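Local coordinates for baculoviral IAP repeat-containing protein 2 (Homo sapiens, PDB 3M1D) that probably restrains apoptosis and is recruited by TRAF2 to receptor signalling complexes through its zinc-binding BIR1 domain, at residues L13-T18 with C76-N81; A36-T41 with D45-F50; F50-M55 with Q67-L72. One frame throughout, in Å; residues are numbered along the deposited sequence.

In the fold
In this baculoviral IAP repeat the three contacts gather round one zinc ion. Contact 1 joins helix 9-17 to helix 77-83, near the two ends of the chain; contacts 2 and 3 fall between its segments, one after the other, and share Phe50. Their centres lie about 8 Å (contacts 1 and 2), 9 Å (2 and 3) and 10 Å (1 and 3) apart. Contact 2 is the hairpin of strands 38-40 and 47-49; contact 3 sets the turn after it against helix 65-72. All three include zinc ligands: Cys76, then Cys49, then Cys52 with His69, so sheet and C-terminal helices meet at one ion.

Contact 1 of 3, residues L13-T18 with C76-N81; sequences LYRMST and CSFIQN. With ZN (zinc ion), chain C.
A single pair of side chains, Arg15 and Phe78, bridges two helices whose backbones never come close: even the CA atoms of Arg15 and Phe78 are 13.7 Å apart. In this BIR domain, helix 9-17 and helix 77-83 lie near the two chain ends, and the pair reaches between them from opposite directions. NH2 of Arg15 comes within 3.9 Å of CZ of Phe78, at the far end of the ring. The guanidinium and ring planes are 67° apart, and NH2 approaches the ring obliquely, so no flat stack forms.

Other partners fix the guanidinium. The arginine chain bends at chi3 (-75°), and NE donates to the carbonyl of Ala34 while NH2 makes a salt bridge with Asp8. Phe50 adds to the setting, with a cation-pi contact to Arg15 and an edge-to-face pair with Phe78, and so lies against both partners. The backbone of Arg15 is engaged too: its carbonyl O accepts from N and OG1 of Thr18 at the end of this segment.

On the other side, the helix carrying Phe78 starts at a zinc ligand. Cys76 is its N-cap residue, and its SG has two roles: it binds the zinc ion at 2.3 Å and accepts an almost straight N-H bond from N of Ile79, at 3.5 Å and 175°.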
ATOM      1  N   LEU A  13       7.595   7.487   4.055  1.00 24.19           N
ATOM      2  CA  LEU A  13       7.161   8.293   5.190  1.00 25.36           C
ATOM      3  C   LEU A  13       5.966   9.142   4.807  1.00 25.13           C
ATOM      4  O   LEU A  13       5.007   9.239   5.567  1.00 22.31           O
ATOM      5  CB  LEU A  13       8.311   9.151   5.746  1.00 25.60           C
ATOM      6  CG  LEU A  13       9.411   8.322   6.430  1.00 29.20           C
ATOM      7  CD1 LEU A  13      10.650   9.142   6.699  1.00 28.96           C
ATOM      8  CD2 LEU A  13       8.897   7.676   7.722  1.00 26.82           C
ATOM      9  N   TYR A  14       6.012   9.745   3.620  1.00 24.34           N
ATOM     10  CA  TYR A  14       4.843  10.443   3.110  1.00 26.86           C
ATOM     11  C   TYR A  14       3.655   9.503   3.034  1.00 22.25           C
ATOM     12  O   TYR A  14       2.566   9.845   3.480  1.00 25.06           O
ATOM     13  CB  TYR A  14       5.079  11.083   1.728  1.00 26.98           C
ATOM     14  CG  TYR A  14       3.751  11.447   1.091  1.00 27.76           C
ATOM     15  CD1 TYR A  14       2.983  12.498   1.593  1.00 25.89           C
ATOM     16  CD2 TYR A  14       3.230  10.699   0.040  1.00 25.80           C
ATOM     17  CE1 TYR A  14       1.745  12.809   1.046  1.00 24.85           C
ATOM     18  CE2 TYR A  14       1.985  11.013  -0.515  1.00 28.55           C
ATOM     19  CZ  TYR A  14       1.260  12.069  -0.011  1.00 26.77           C
ATOM     20  OH  TYR A  14       0.035  12.384  -0.558  1.00 37.39           O
ATOM     21  N   ARG A  15       3.847   8.318   2.457  1.00 22.49           N
ATOM     22  CA  ARG A  15       2.728   7.380   2.363  1.00 25.87           C
ATOM     23  C   ARG A  15       2.108   7.127   3.742  1.00 23.56           C
ATOM     24  O   ARG A  15       0.888   7.163   3.888  1.00 22.91           O
ATOM     25  CB  ARG A  15       3.136   6.065   1.695  1.00 23.37           C
ATOM     26  CG  ARG A  15       3.684   6.259   0.288  1.00 24.46           C
ATOM     27  CD  ARG A  15       3.648   4.966  -0.504  1.00 25.21           C
ATOM     28  NE  ARG A  15       4.695   4.034  -0.091  1.00 19.76           N
ATOM     29  CZ  ARG A  15       5.976   4.171  -0.409  1.00 24.24           C
ATOM     30  NH1 ARG A  15       6.385   5.223  -1.122  1.00 21.16           N
ATOM     31  NH2 ARG A  15       6.854   3.266  -0.001  1.00 24.08           N
ATOM     32  N   MET A  16       2.949   6.867   4.737  1.00 22.59           N
ATOM     33  CA  MET A  16       2.476   6.674   6.109  0.58 25.57           C
ATOM     34  C   MET A  16       1.594   7.835   6.580  1.00 27.69           C
ATOM     35  O   MET A  16       0.523   7.624   7.161  1.00 25.16           O
ATOM     36  CB  MET A  16       3.659   6.492   7.066  0.58 25.67           C
ATOM     37  CG  MET A  16       3.261   6.035   8.466  0.58 31.09           C
ATOM     38  SD  MET A  16       2.386   4.454   8.467  0.58 28.87           S
ATOM     39  CE  MET A  16       1.811   4.396  10.164  0.58 34.56           C
ATOM     40  N   SER A  17       2.033   9.065   6.324  1.00 23.70           N
ATOM     41  CA  SER A  17       1.255  10.226   6.736  1.00 25.38           C
ATOM     42  C   SER A  17      -0.158  10.239   6.160  1.00 24.69           C
ATOM     43  O   SER A  17      -1.057  10.816   6.762  1.00 26.59           O
ATOM     44  CB  SER A  17       1.960  11.529   6.351  1.00 28.70           C
ATOM     45  OG  SER A  17       1.669  11.851   5.006  1.00 33.37           O
ATOM     46  N   THR A  18      -0.372   9.623   4.999  1.00 25.63           N
ATOM     47  CA  THR A  18      -1.699   9.687   4.389  1.00 22.66           C
ATOM     48  C   THR A  18      -2.718   8.829   5.145  1.00 23.73           C
ATOM     49  O   THR A  18      -3.919   8.921   4.900  1.00 30.41           O
ATOM     50  CB  THR A  18      -1.716   9.283   2.878  1.00 24.73           C
ATOM     51  OG1 THR A  18      -1.453   7.881   2.741  1.00 22.81           O
ATOM     52  CG2 THR A  18      -0.702  10.098   2.056  1.00 24.48           C
ATOM     53  N   CYS A  76       5.239  -3.335 -11.900  1.00 30.24           N
ATOM     54  CA  CYS A  76       5.594  -2.191 -11.062  1.00 29.40           C
ATOM     55  C   CYS A  76       7.059  -2.254 -10.659  1.00 28.90           C
ATOM     56  O   CYS A  76       7.473  -3.192  -9.976  1.00 26.83           O
ATOM     57  CB  CYS A  76       4.722  -2.169  -9.802  1.00 21.94           C
ATOM     58  SG  CYS A  76       5.158  -0.876  -8.620  1.00 22.38           S
ATOM     59  N   SER A  77       7.840  -1.254 -11.069  1.00 27.51           N
ATOM     60  CA  SER A  77       9.263  -1.211 -10.734  1.00 29.83           C
ATOM     61  C   SER A  77       9.485  -1.203  -9.228  1.00 30.42           C
ATOM     62  O   SER A  77      10.436  -1.804  -8.731  1.00 29.47           O
ATOM     63  CB  SER A  77       9.941   0.026 -11.337  1.00 30.45           C
ATOM     64  OG  SER A  77       9.867   0.011 -12.743  1.00 35.87           O
ATOM     65  N   PHE A  78       8.633  -0.498  -8.493  1.00 24.59           N
ATOM     66  CA  PHE A  78       8.815  -0.455  -7.054  1.00 23.96           C
ATOM     67  C   PHE A  78       8.674  -1.856  -6.448  1.00 27.40           C
ATOM     68  O   PHE A  78       9.580  -2.337  -5.768  1.00 26.13           O
ATOM     69  CB  PHE A  78       7.838   0.507  -6.377  1.00 25.95           C
ATOM     70  CG  PHE A  78       7.855   0.412  -4.880  1.00 26.13           C
ATOM     71  CD1 PHE A  78       8.830   1.066  -4.141  1.00 25.30           C
ATOM     72  CD2 PHE A  78       6.922  -0.364  -4.210  1.00 26.87           C
ATOM     73  CE1 PHE A  78       8.863   0.971  -2.752  1.00 25.36           C
ATOM     74  CE2 PHE A  78       6.951  -0.465  -2.823  1.00 25.13           C
ATOM     75  CZ  PHE A  78       7.925   0.201  -2.096  1.00 26.54           C
ATOM     76  N   ILE A  79       7.541  -2.509  -6.690  1.00 25.80           N
ATOM     77  CA  ILE A  79       7.321  -3.830  -6.108  1.00 23.55           C
ATOM     78  C   ILE A  79       8.412  -4.828  -6.537  1.00 33.49           C
ATOM     79  O   ILE A  79       8.774  -5.705  -5.759  1.00 30.63           O
ATOM     80  CB  ILE A  79       5.895  -4.396  -6.378  1.00 25.56           C
ATOM     81  CG1 ILE A  79       5.485  -5.360  -5.255  1.00 24.31           C
ATOM     82  CG2 ILE A  79       5.815  -5.096  -7.725  1.00 26.18           C
ATOM     83  CD1 ILE A  79       5.461  -4.722  -3.858  1.00 25.11           C
ATOM     84  N   GLN A  80       8.952  -4.675  -7.750  1.00 30.03           N
ATOM     85  CA  GLN A  80      10.030  -5.551  -8.220  1.00 29.65           C
ATOM     86  C   GLN A  80      11.312  -5.323  -7.425  1.00 36.79           C
ATOM     87  O   GLN A  80      12.015  -6.268  -7.067  1.00 34.69           O
ATOM     88  CB  GLN A  80      10.321  -5.322  -9.704  1.00 31.70           C
ATOM     89  CG  GLN A  80       9.320  -5.918 -10.672  1.00 32.00           C
ATOM     90  CD  GLN A  80       9.602  -5.483 -12.112  1.00 42.55           C
ATOM     91  OE1 GLN A  80       8.914  -5.893 -13.057  1.00 46.21           O
ATOM     92  NE2 GLN A  80      10.621  -4.653 -12.282  1.00 38.02           N
ATOM     93  N   ASN A  81      11.619  -4.059  -7.158  1.00 35.14           N
ATOM     94  CA  ASN A  81      12.845  -3.723  -6.452  1.00 39.13           C
ATOM     95  C   ASN A  81      12.737  -3.977  -4.954  1.00 39.02           C
ATOM     96  O   ASN A  81      13.726  -4.271  -4.284  1.00 40.92           O
ATOM     97  CB  ASN A  81      13.232  -2.271  -6.726  1.00 33.60           C
ATOM     98  CG  ASN A  81      13.686  -2.056  -8.161  1.00 51.44           C
ATOM     99  OD1 ASN A  81      14.131  -2.994  -8.828  1.00 52.84           O
ATOM    100  ND2 ASN A  81      13.571  -0.821  -8.645  1.00 53.88           N
TER
HETATM  101 ZN    ZN C1000       2.979  -0.588  -7.808  1.00 23.90          ZN

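Contact 2 of 3, residues A36-T41 with D45-F50; sequences AGFYYT and DKVKCF. With ZN (zinc ion), chain C.
Gly37 opens the pairing: its O accepts from Phe50 N at 2.9 Å, with the donor nearly along the C=O axis. The glycine ends helix 30-35 in a Schellman motif and has a positive phi of 98°. The same oxygen lies at the CD2 edge of the Phe50 ring, near the ring plane, and CA of Cys49 adds a CA-H...O contact to it.

Phe38 faces Cys49 in a non-hydrogen-bonded pair, on the same side of the sheet as Val47. Its CB packs on CG2 of Val47 at 3.7 Å, the two side chains crossing at about a right angle, while CE1 meets CB of Cys49. The sulfur of that cysteine binds the zinc ion at 2.4 Å.

Tyr39 and Lys48 form the hydrogen-bonded pair, Tyr39 N to Lys48 O (2.8 Å) and Lys48 N to Tyr39 O, on the other face. With chi1 at 63°, the tyrosine ring swings back over the partner strand, where Lys48 CB sits over its face in a CH-pi contact, 4.2 Å from the centroid. The lysine chain runs extended alongside the ring, and its CD comes to 3.3 Å from Tyr39 OH. A water links that hydroxyl to O of Cys49.

Tyr40, returning to the first face, sets its CD1 edge against O of Lys46. Thr41 then grips the same oxygen twice: its N donates in the carbonyl plane, and OG1, 2.8 Å away, donates from above that plane.

These pairings make the antiparallel beta hairpin of the BIR fold, two strands of a three-stranded sheet whose second strand ends at the first cysteine of the CxxC zinc site.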
ATOM      1  N   ALA A  36       4.444  -1.412   1.372  1.00 21.39           N
ATOM      2  CA  ALA A  36       4.176  -2.089   0.100  1.00 24.23           C
ATOM      3  C   ALA A  36       3.959  -1.104  -1.056  1.00 20.31           C
ATOM      4  O   ALA A  36       3.657  -1.512  -2.171  1.00 21.35           O
ATOM      5  CB  ALA A  36       2.998  -3.049   0.226  1.00 22.63           C
ATOM      6  N   GLY A  37       4.133   0.185  -0.774  1.00 21.98           N
ATOM      7  CA  GLY A  37       4.059   1.223  -1.792  1.00 21.48           C
ATOM      8  C   GLY A  37       2.717   1.916  -1.861  1.00 22.84           C
ATOM      9  O   GLY A  37       2.496   2.763  -2.723  1.00 19.61           O
ATOM     10  N   PHE A  38       1.809   1.570  -0.953  1.00 18.20           N
ATOM     11  CA  PHE A  38       0.451   2.098  -1.050  1.00 19.51           C
ATOM     12  C   PHE A  38       0.217   3.327  -0.192  1.00 19.41           C
ATOM     13  O   PHE A  38       0.616   3.359   0.959  1.00 20.47           O
ATOM     14  CB  PHE A  38      -0.561   1.013  -0.666  1.00 20.98           C
ATOM     15  CG  PHE A  38      -0.607  -0.144  -1.624  1.00 19.22           C
ATOM     16  CD1 PHE A  38      -1.176   0.003  -2.880  1.00 19.64           C
ATOM     17  CD2 PHE A  38      -0.097  -1.381  -1.264  1.00 22.36           C
ATOM     18  CE1 PHE A  38      -1.233  -1.058  -3.769  1.00 23.74           C
ATOM     19  CE2 PHE A  38      -0.151  -2.452  -2.145  1.00 23.46           C
ATOM     20  CZ  PHE A  38      -0.717  -2.290  -3.403  1.00 22.03           C
ATOM     21  N   TYR A  39      -0.447   4.337  -0.746  1.00 21.94           N
ATOM     22  CA  TYR A  39      -0.922   5.445   0.072  1.00 22.13           C
ATOM     23  C   TYR A  39      -2.454   5.411   0.118  1.00 21.76           C
ATOM     24  O   TYR A  39      -3.106   4.730  -0.683  1.00 21.13           O
ATOM     25  CB  TYR A  39      -0.411   6.798  -0.447  1.00 23.53           C
ATOM     26  CG  TYR A  39      -0.900   7.159  -1.840  1.00 26.39           C
ATOM     27  CD1 TYR A  39      -2.156   7.729  -2.033  1.00 29.06           C
ATOM     28  CD2 TYR A  39      -0.103   6.941  -2.954  1.00 29.74           C
ATOM     29  CE1 TYR A  39      -2.612   8.062  -3.305  1.00 34.94           C
ATOM     30  CE2 TYR A  39      -0.547   7.265  -4.233  1.00 35.31           C
ATOM     31  CZ  TYR A  39      -1.796   7.831  -4.401  1.00 38.07           C
ATOM     32  OH  TYR A  39      -2.241   8.152  -5.658  1.00 41.98           O
ATOM     33  N   TYR A  40      -3.023   6.142   1.063  1.00 18.87           N
ATOM     34  CA  TYR A  40      -4.454   6.055   1.303  1.00 21.52           C
ATOM     35  C   TYR A  40      -5.147   7.086   0.434  1.00 24.85           C
ATOM     36  O   TYR A  40      -4.734   8.228   0.425  1.00 21.42           O
ATOM     37  CB  TYR A  40      -4.756   6.334   2.778  1.00 22.05           C
ATOM     38  CG  TYR A  40      -6.234   6.352   3.101  1.00 23.49           C
ATOM     39  CD1 TYR A  40      -7.109   5.441   2.515  1.00 23.21           C
ATOM     40  CD2 TYR A  40      -6.748   7.269   4.000  1.00 26.49           C
ATOM     41  CE1 TYR A  40      -8.460   5.460   2.806  1.00 23.67           C
ATOM     42  CE2 TYR A  40      -8.085   7.288   4.311  1.00 23.81           C
ATOM     43  CZ  TYR A  40      -8.936   6.389   3.718  1.00 24.44           C
ATOM     44  OH  TYR A  40     -10.262   6.422   4.040  1.00 22.47           O
ATOM     45  N   THR A  41      -6.190   6.674  -0.283  1.00 25.14           N
ATOM     46  CA  THR A  41      -6.919   7.556  -1.187  1.00 26.99           C
ATOM     47  C   THR A  41      -7.883   8.497  -0.477  1.00 29.36           C
ATOM     48  O   THR A  41      -8.312   9.494  -1.060  1.00 24.21           O
ATOM     49  CB  THR A  41      -7.748   6.771  -2.196  1.00 27.60           C
ATOM     50  OG1 THR A  41      -8.759   6.018  -1.503  1.00 25.39           O
ATOM     51  CG2 THR A  41      -6.851   5.844  -3.031  1.00 24.03           C
ATOM     52  N   ASP A  45     -11.377   1.986   2.546  1.00 26.08           N
ATOM     53  CA  ASP A  45     -10.043   1.483   2.882  1.00 25.44           C
ATOM     54  C   ASP A  45      -9.215   1.297   1.609  1.00 22.48           C
ATOM     55  O   ASP A  45      -8.317   0.463   1.554  1.00 23.87           O
ATOM     56  CB  ASP A  45     -10.125   0.180   3.680  1.00 24.57           C
ATOM     57  CG  ASP A  45     -10.725  -0.971   2.880  1.00 25.00           C
ATOM     58  OD1 ASP A  45     -11.388  -0.727   1.849  1.00 26.80           O
ATOM     59  OD2 ASP A  45     -10.538  -2.128   3.298  1.00 28.25           O
ATOM     60  N   LYS A  46      -9.520   2.102   0.601  1.00 23.27           N
ATOM     61  CA  LYS A  46      -8.894   1.983  -0.709  1.00 23.52           C
ATOM     62  C   LYS A  46      -7.559   2.684  -0.749  1.00 23.67           C
ATOM     63  O   LYS A  46      -7.443   3.851  -0.385  1.00 26.36           O
ATOM     64  CB  LYS A  46      -9.803   2.555  -1.802  1.00 25.45           C
ATOM     65  CG  LYS A  46      -9.264   2.331  -3.210  1.00 28.76           C
ATOM     66  CD  LYS A  46     -10.285   2.692  -4.272  1.00 33.98           C
ATOM     67  CE  LYS A  46     -10.617   4.175  -4.225  1.00 36.10           C
ATOM     68  NZ  LYS A  46     -11.571   4.529  -5.310  1.00 40.12           N
ATOM     69  N   VAL A  47      -6.549   1.962  -1.205  1.00 22.06           N
ATOM     70  CA  VAL A  47      -5.205   2.482  -1.248  1.00 19.34           C
ATOM     71  C   VAL A  47      -4.673   2.355  -2.680  1.00 21.51           C
ATOM     72  O   VAL A  47      -5.208   1.599  -3.482  1.00 21.74           O
ATOM     73  CB  VAL A  47      -4.302   1.715  -0.256  1.00 22.99           C
ATOM     74  CG1 VAL A  47      -4.858   1.840   1.159  1.00 21.02           C
ATOM     75  CG2 VAL A  47      -4.226   0.248  -0.654  1.00 19.72           C
ATOM     76  N   LYS A  48      -3.612   3.089  -2.991  1.00 21.84           N
ATOM     77  CA  LYS A  48      -3.120   3.175  -4.352  1.00 22.64           C
ATOM     78  C   LYS A  48      -1.592   3.139  -4.327  1.00 21.19           C
ATOM     79  O   LYS A  48      -0.972   3.760  -3.471  1.00 22.10           O
ATOM     80  CB  LYS A  48      -3.650   4.476  -4.974  1.00 25.94           C
ATOM     81  CG  LYS A  48      -3.446   4.660  -6.474  1.00 31.46           C
ATOM     82  CD  LYS A  48      -4.276   5.867  -6.961  1.00 31.88           C
ATOM     83  CE  LYS A  48      -3.885   6.327  -8.357  1.00 42.66           C
ATOM     84  NZ  LYS A  48      -4.303   7.748  -8.606  1.00 49.21           N
ATOM     85  N   CYS A  49      -0.978   2.390  -5.243  1.00 19.84           N
ATOM     86  CA  CYS A  49       0.482   2.369  -5.308  1.00 22.15           C
ATOM     87  C   CYS A  49       1.007   3.672  -5.885  1.00 24.00           C
ATOM     88  O   CYS A  49       0.526   4.142  -6.921  1.00 24.62           O
ATOM     89  CB  CYS A  49       0.996   1.201  -6.148  1.00 22.23           C
ATOM     90  SG  CYS A  49       2.805   1.190  -6.281  1.00 22.76           S
ATOM     91  N   PHE A  50       1.979   4.261  -5.201  1.00 22.69           N
ATOM     92  CA  PHE A  50       2.587   5.505  -5.646  1.00 24.90           C
ATOM     93  C   PHE A  50       3.344   5.313  -6.960  1.00 23.32           C
ATOM     94  O   PHE A  50       3.563   6.272  -7.700  1.00 23.93           O
ATOM     95  CB  PHE A  50       3.522   6.076  -4.563  1.00 18.85           C
ATOM     96  CG  PHE A  50       4.878   5.408  -4.500  1.00 19.02           C
ATOM     97  CD1 PHE A  50       6.037   6.156  -4.648  1.00 21.27           C
ATOM     98  CD2 PHE A  50       4.992   4.047  -4.263  1.00 20.77           C
ATOM     99  CE1 PHE A  50       7.291   5.557  -4.582  1.00 24.40           C
ATOM    100  CE2 PHE A  50       6.236   3.441  -4.181  1.00 21.88           C
ATOM    101  CZ  PHE A  50       7.390   4.202  -4.355  1.00 25.14           C
TER
HETATM  102 ZN    ZN C1000       2.979  -0.588  -7.808  1.00 23.90          ZN
HETATM  103  O   HOH W   1      -0.310   6.709  -7.806  1.00 32.08           O

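Contact 3 of 3, residues F50-M55 with Q67-L72; sequences FCCGLM and QKHKQL. With ZN (zinc ion), chain C.
Metal coordination is the main tie between Cys52 and His69, which bind one zinc ion from different parts of the chain. SG of Cys52 lies 2.3 Å from the zinc ion and NE2 of His69 2.2 Å from it. Cys49 and Cys76 supply the other two ligands, giving a site of three cysteines and one histidine. The same geometry brings the two ligands together: Cys52 SG is 3.7 Å from His69 NE2 and stands at the edge of the imidazole, near its plane, a sulfur-aromatic contact that follows from sharing the metal.

Hydrogen bonds hold both ligands in place. Leu54 N donates to Cys52 SG over 3.5 Å at 157°, a link inside the turn that would be expected to draw some negative charge off the thiolate. Gly53, with positive phi, carries the chain round between them. On the histidine, ND1 donates to the carbonyl of Ala36, so both ring nitrogens are engaged and the ring's rotation is fixed. Its CG lies opposite the backbone N (chi1 -160°), which sends the imidazole away from its helix toward the metal.

Apolar contacts come from the two methyl branches of Leu54, which lean on helix 65-72. CD2 lies nearest His69, 3.8 Å from its CD2 and obliquely to the ring, the two side chains sliding past each other in opposite directions. CD1 meets CB of Leu72 at 4.1 Å, where the leucines cross at about a right angle. Phe38 also touches the imidazole and Leu54, joining this cluster to the sheet.

The CxxC pair at the end of strand 47-49 and in the turn after it, the histidine of helix 65-72 and Cys76 make the zinc site characteristic of BIR domains.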
ATOM      1  N   PHE A  50       1.979   4.261  -5.201  1.00 22.69           N
ATOM      2  CA  PHE A  50       2.587   5.505  -5.646  1.00 24.90           C
ATOM      3  C   PHE A  50       3.344   5.313  -6.960  1.00 23.32           C
ATOM      4  O   PHE A  50       3.563   6.272  -7.700  1.00 23.93           O
ATOM      5  CB  PHE A  50       3.522   6.076  -4.563  1.00 18.85           C
ATOM      6  CG  PHE A  50       4.878   5.408  -4.500  1.00 19.02           C
ATOM      7  CD1 PHE A  50       6.037   6.156  -4.648  1.00 21.27           C
ATOM      8  CD2 PHE A  50       4.992   4.047  -4.263  1.00 20.77           C
ATOM      9  CE1 PHE A  50       7.291   5.557  -4.582  1.00 24.40           C
ATOM     10  CE2 PHE A  50       6.236   3.441  -4.181  1.00 21.88           C
ATOM     11  CZ  PHE A  50       7.390   4.202  -4.355  1.00 25.14           C
ATOM     12  N   CYS A  51       3.725   4.074  -7.260  1.00 23.32           N
ATOM     13  CA  CYS A  51       4.525   3.801  -8.450  1.00 25.85           C
ATOM     14  C   CYS A  51       3.699   3.442  -9.676  1.00 26.65           C
ATOM     15  O   CYS A  51       3.907   3.999 -10.750  1.00 24.60           O
ATOM     16  CB  CYS A  51       5.542   2.685  -8.191  1.00 24.40           C
ATOM     17  SG  CYS A  51       6.566   2.287  -9.640  1.00 24.43           S
ATOM     18  N   CYS A  52       2.770   2.504  -9.522  1.00 21.52           N
ATOM     19  CA  CYS A  52       2.026   1.998 -10.673  1.00 21.50           C
ATOM     20  C   CYS A  52       0.543   2.344 -10.649  1.00 20.47           C
ATOM     21  O   CYS A  52      -0.154   2.111 -11.628  1.00 21.12           O
ATOM     22  CB  CYS A  52       2.194   0.485 -10.802  1.00 19.25           C
ATOM     23  SG  CYS A  52       1.353  -0.495  -9.469  1.00 21.42           S
ATOM     24  N   GLY A  53       0.054   2.889  -9.543  1.00 21.09           N
ATOM     25  CA  GLY A  53      -1.356   3.256  -9.475  1.00 22.94           C
ATOM     26  C   GLY A  53      -2.321   2.093  -9.231  1.00 24.41           C
ATOM     27  O   GLY A  53      -3.533   2.270  -9.288  1.00 21.31           O
ATOM     28  N   LEU A  54      -1.807   0.896  -8.955  1.00 21.63           N
ATOM     29  CA  LEU A  54      -2.699  -0.213  -8.594  1.00 23.15           C
ATOM     30  C   LEU A  54      -3.569   0.188  -7.396  1.00 21.74           C
ATOM     31  O   LEU A  54      -3.059   0.728  -6.419  1.00 20.92           O
ATOM     32  CB  LEU A  54      -1.893  -1.469  -8.256  1.00 21.84           C
ATOM     33  CG  LEU A  54      -2.649  -2.682  -7.718  1.00 20.92           C
ATOM     34  CD1 LEU A  54      -3.483  -3.336  -8.818  1.00 23.85           C
ATOM     35  CD2 LEU A  54      -1.641  -3.668  -7.146  1.00 19.11           C
ATOM     36  N   MET A  55      -4.871  -0.086  -7.479  1.00 23.18           N
ATOM     37  CA  MET A  55      -5.820   0.303  -6.437  1.00 24.84           C
ATOM     38  C   MET A  55      -6.457  -0.911  -5.774  1.00 23.58           C
ATOM     39  O   MET A  55      -6.960  -1.803  -6.454  1.00 23.52           O
ATOM     40  CB  MET A  55      -6.909   1.216  -7.013  1.00 25.39           C
ATOM     41  CG  MET A  55      -6.370   2.567  -7.480  1.00 30.55           C
ATOM     42  SD  MET A  55      -7.663   3.633  -8.142  1.00 47.91           S
ATOM     43  CE  MET A  55      -8.281   4.320  -6.625  1.00 38.26           C
ATOM     44  N   GLN A  67       2.200  -9.157  -1.301  1.00 23.94           N
ATOM     45  CA  GLN A  67       1.787 -10.274  -2.152  1.00 25.74           C
ATOM     46  C   GLN A  67       0.701  -9.881  -3.132  1.00 27.13           C
ATOM     47  O   GLN A  67       0.752 -10.258  -4.299  1.00 26.62           O
ATOM     48  CB  GLN A  67       1.260 -11.452  -1.329  1.00 27.65           C
ATOM     49  CG  GLN A  67       2.313 -12.436  -0.882  1.00 40.67           C
ATOM     50  CD  GLN A  67       1.704 -13.733  -0.378  1.00 46.83           C
ATOM     51  OE1 GLN A  67       0.507 -13.985  -0.551  1.00 49.42           O
ATOM     52  NE2 GLN A  67       2.531 -14.572   0.232  1.00 50.38           N
ATOM     53  N   LYS A  68      -0.317  -9.175  -2.650  1.00 21.19           N
ATOM     54  CA  LYS A  68      -1.383  -8.755  -3.552  1.00 25.35           C
ATOM     55  C   LYS A  68      -0.772  -7.915  -4.668  1.00 24.05           C
ATOM     56  O   LYS A  68      -1.106  -8.075  -5.834  1.00 26.40           O
ATOM     57  CB  LYS A  68      -2.463  -7.948  -2.818  1.00 28.47           C
ATOM     58  CG  LYS A  68      -3.496  -8.812  -2.105  1.00 30.39           C
ATOM     59  CD  LYS A  68      -4.763  -8.014  -1.804  1.00 37.26           C
ATOM     60  CE  LYS A  68      -5.864  -8.885  -1.206  1.00 37.37           C
ATOM     61  NZ  LYS A  68      -7.112  -8.080  -0.940  1.00 35.55           N
ATOM     62  N   HIS A  69       0.143  -7.038  -4.281  1.00 22.42           N
ATOM     63  CA  HIS A  69       0.801  -6.122  -5.203  1.00 26.49           C
ATOM     64  C   HIS A  69       1.590  -6.876  -6.283  1.00 28.37           C
ATOM     65  O   HIS A  69       1.430  -6.610  -7.476  1.00 30.09           O
ATOM     66  CB  HIS A  69       1.739  -5.225  -4.403  1.00 24.48           C
ATOM     67  CG  HIS A  69       2.121  -3.962  -5.102  1.00 25.62           C
ATOM     68  ND1 HIS A  69       2.622  -2.867  -4.430  1.00 26.49           N
ATOM     69  CD2 HIS A  69       2.069  -3.612  -6.409  1.00 26.71           C
ATOM     70  CE1 HIS A  69       2.865  -1.898  -5.292  1.00 21.01           C
ATOM     71  NE2 HIS A  69       2.535  -2.323  -6.498  1.00 18.61           N
ATOM     72  N   LYS A  70       2.451  -7.796  -5.851  1.00 26.33           N
ATOM     73  CA  LYS A  70       3.256  -8.632  -6.748  1.00 30.62           C
ATOM     74  C   LYS A  70       2.400  -9.433  -7.711  1.00 30.17           C
ATOM     75  O   LYS A  70       2.755  -9.588  -8.875  1.00 28.21           O
ATOM     76  CB  LYS A  70       4.103  -9.637  -5.947  1.00 31.77           C
ATOM     77  CG  LYS A  70       5.443  -9.128  -5.477  1.00 39.08           C
ATOM     78  CD  LYS A  70       5.956  -9.946  -4.286  1.00 41.54           C
ATOM     79  CE  LYS A  70       6.002 -11.445  -4.577  1.00 52.16           C
ATOM     80  NZ  LYS A  70       6.812 -12.209  -3.559  1.00 48.95           N
ATOM     81  N   GLN A  71       1.295  -9.976  -7.195  1.00 27.45           N
ATOM     82  CA  GLN A  71       0.404 -10.856  -7.944  1.00 31.75           C
ATOM     83  C   GLN A  71      -0.409 -10.117  -8.990  1.00 30.51           C
ATOM     84  O   GLN A  71      -0.618 -10.618 -10.096  1.00 28.99           O
ATOM     85  CB  GLN A  71      -0.581 -11.560  -6.997  1.00 32.58           C
ATOM     86  CG  GLN A  71      -0.054 -12.837  -6.367  1.00 36.55           C
ATOM     87  CD  GLN A  71      -0.851 -13.286  -5.149  1.00 44.46           C
ATOM     88  OE1 GLN A  71      -0.391 -14.138  -4.389  1.00 52.16           O
ATOM     89  NE2 GLN A  71      -2.048 -12.717  -4.954  1.00 40.36           N
ATOM     90  N   LEU A  72      -0.893  -8.937  -8.628  1.00 27.11           N
ATOM     91  CA  LEU A  72      -1.825  -8.234  -9.495  1.00 30.25           C
ATOM     92  C   LEU A  72      -1.116  -7.400 -10.534  1.00 27.42           C
ATOM     93  O   LEU A  72      -1.542  -7.364 -11.694  1.00 26.74           O
ATOM     94  CB  LEU A  72      -2.780  -7.362  -8.680  1.00 24.86           C
ATOM     95  CG  LEU A  72      -3.713  -8.161  -7.774  1.00 27.31           C
ATOM     96  CD1 LEU A  72      -4.231  -7.277  -6.640  1.00 28.72           C
ATOM     97  CD2 LEU A  72      -4.860  -8.734  -8.578  1.00 31.19           C
TER
HETATM   98 ZN    ZN C1000       2.979  -0.588  -7.808  1.00 23.90          ZN